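Local coordinates for fiber protein (Duck adenovirus 1, PDB 6ITX) that forms the trimeric fibre head of an avian adenovirus and probably attaches the virion to a receptor on the host cell, at residues H229-T234 against M265-T270. Sequence-based numbering, arbitrary orientation.
Sequences HSFCPT and MVFVIT
In the core of the beta-rich fibre head, Phe231 and Pro233 of strand 226-235 meet Phe267 and Ile269 of strand 262-271. The two strands are not neighbours in hydrogen bonding; strand 241-253 pairs antiparallel with both, and side chains of the two flanking strands meet each other. With CG between the backbone N and the carbonyl carbon (chi1 75°), the Phe231 ring swings toward 265-270, although its CB does not point straight there. Its CZ ends 3.8 Å from Ile269 CG1 and 4.0 Å from Phe267 CD2. That CZ lies near the plane of the Phe267 ring, at its edge, while Phe267 approaches the Phe231 ring obliquely; the two side chains cross at about a right angle and their ring faces do not stack. Ile269 touches both residues: CD1 lies 4.1 Å from Phe231 CZ, and CG2 comes within 3.8 Å of Pro233 CG as the two side chains slide past each other in opposite directions. Ile294 of strand 288-299 touches both phenylalanines, and the Phe267 ring stacks on Phe161. Phe231 and Cys232 pair antiparallel with a strand of a second subunit, so the sheet runs on across the interface. No hydrogen bond or salt bridge links the two segments; shape and burial of hydrocarbon, about 176 Å² in total, hold the contact.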
loop_
_atom_site.group_PDB
_atom_site.type_symbol
_atom_site.label_atom_id
_atom_site.label_comp_id
_atom_site.label_asym_id
_atom_site.label_seq_id
_atom_site.Cartn_x
_atom_site.Cartn_y
_atom_site.Cartn_z
ATOM N N HIS A 229 4.891 5.421 1.597
ATOM C CA HIS A 229 4.710 4.670 0.366
ATOM C C HIS A 229 6.022 4.672 -0.400
ATOM O O HIS A 229 6.554 5.738 -0.723
ATOM C CB HIS A 229 3.551 5.248 -0.449
ATOM C CG HIS A 229 2.239 5.211 0.290
ATOM N ND1 HIS A 229 1.903 6.122 1.279
ATOM C CD2 HIS A 229 1.232 4.306 0.254
ATOM C CE1 HIS A 229 0.717 5.819 1.769
ATOM N NE2 HIS A 229 0.290 4.720 1.166
ATOM N N SER A 230 6.568 3.478 -0.638
ATOM C CA SER A 230 7.899 3.348 -1.206
ATOM C C SER A 230 7.833 3.160 -2.713
ATOM O O SER A 230 6.969 2.439 -3.227
ATOM C CB SER A 230 8.658 2.190 -0.568
ATOM O OG SER A 230 9.148 2.572 0.697
ATOM N N PHE A 231 8.776 3.792 -3.406
ATOM C CA PHE A 231 8.785 3.855 -4.857
ATOM C C PHE A 231 10.208 4.173 -5.294
ATOM O O PHE A 231 11.116 4.296 -4.463
ATOM C CB PHE A 231 7.791 4.906 -5.370
ATOM C CG PHE A 231 8.250 6.334 -5.190
ATOM C CD1 PHE A 231 7.985 7.016 -4.007
ATOM C CD2 PHE A 231 8.941 7.003 -6.211
ATOM C CE1 PHE A 231 8.398 8.349 -3.828
ATOM C CE2 PHE A 231 9.367 8.337 -6.052
ATOM C CZ PHE A 231 9.090 9.013 -4.853
ATOM N N CYS A 232 10.387 4.319 -6.619
ATOM C CA CYS A 232 11.620 4.821 -7.191
ATOM C C CYS A 232 11.320 5.540 -8.503
ATOM O O CYS A 232 10.583 4.994 -9.340
ATOM C CB CYS A 232 12.633 3.704 -7.429
ATOM S SG CYS A 232 14.338 4.265 -7.661
ATOM N N PRO A 233 11.861 6.740 -8.710
ATOM C CA PRO A 233 11.617 7.471 -9.952
ATOM C C PRO A 233 12.595 7.022 -11.030
ATOM O O PRO A 233 13.534 6.273 -10.779
ATOM C CB PRO A 233 11.876 8.937 -9.542
ATOM C CG PRO A 233 12.925 8.834 -8.502
ATOM C CD PRO A 233 12.709 7.518 -7.781
ATOM N N THR A 234 12.354 7.494 -12.237
ATOM C CA THR A 234 13.370 7.450 -13.272
ATOM C C THR A 234 13.745 8.873 -13.678
ATOM O O THR A 234 13.216 9.859 -13.146
ATOM C CB THR A 234 12.885 6.650 -14.468
ATOM O OG1 THR A 234 13.981 6.476 -15.360
ATOM C CG2 THR A 234 11.752 7.387 -15.169
ATOM N N MET A 265 2.012 16.182 1.199
ATOM C CA MET A 265 2.785 15.065 0.684
ATOM C C MET A 265 4.221 15.515 0.574
ATOM O O MET A 265 4.513 16.439 -0.188
ATOM C CB MET A 265 2.261 14.625 -0.670
ATOM C CG MET A 265 0.808 14.248 -0.589
ATOM S SD MET A 265 0.312 13.333 -2.016
ATOM C CE MET A 265 -0.636 12.071 -1.245
ATOM N N VAL A 266 5.109 14.902 1.344
ATOM C CA VAL A 266 6.530 15.192 1.229
ATOM C C VAL A 266 7.205 13.988 0.590
ATOM O O VAL A 266 6.937 12.840 0.971
ATOM C CB VAL A 266 7.156 15.571 2.584
ATOM C CG1 VAL A 266 6.803 14.570 3.651
ATOM C CG2 VAL A 266 8.660 15.723 2.432
ATOM N N PHE A 267 8.019 14.253 -0.428
ATOM C CA PHE A 267 8.739 13.238 -1.190
ATOM C C PHE A 267 10.206 13.304 -0.811
ATOM O O PHE A 267 10.789 14.394 -0.787
ATOM C CB PHE A 267 8.615 13.480 -2.696
ATOM C CG PHE A 267 7.229 13.350 -3.227
ATOM C CD1 PHE A 267 6.285 14.317 -2.973
ATOM C CD2 PHE A 267 6.875 12.261 -3.996
ATOM C CE1 PHE A 267 5.014 14.192 -3.469
ATOM C CE2 PHE A 267 5.599 12.122 -4.488
ATOM C CZ PHE A 267 4.667 13.087 -4.232
ATOM N N VAL A 268 10.804 12.152 -0.526
ATOM C CA VAL A 268 12.249 12.047 -0.329
ATOM C C VAL A 268 12.770 11.026 -1.331
ATOM O O VAL A 268 12.275 9.892 -1.386
ATOM C CB VAL A 268 12.616 11.648 1.107
ATOM C CG1 VAL A 268 14.120 11.552 1.273
ATOM C CG2 VAL A 268 12.052 12.647 2.071
ATOM N N ILE A 269 13.752 11.432 -2.126
ATOM C CA ILE A 269 14.262 10.652 -3.246
ATOM C C ILE A 269 15.774 10.621 -3.095
ATOM O O ILE A 269 16.385 11.664 -2.825
ATOM C CB ILE A 269 13.841 11.281 -4.594
ATOM C CG1 ILE A 269 12.346 11.054 -4.868
ATOM C CG2 ILE A 269 14.692 10.769 -5.742
ATOM C CD1 ILE A 269 11.808 11.866 -6.077
ATOM N N THR A 270 16.378 9.442 -3.237
ATOM C CA THR A 270 17.805 9.291 -2.968
ATOM C C THR A 270 18.580 8.811 -4.196
ATOM O O THR A 270 18.034 8.197 -5.114
ATOM C CB THR A 270 18.054 8.323 -1.810
ATOM O OG1 THR A 270 17.438 7.056 -2.101
ATOM C CG2 THR A 270 17.509 8.899 -0.516
#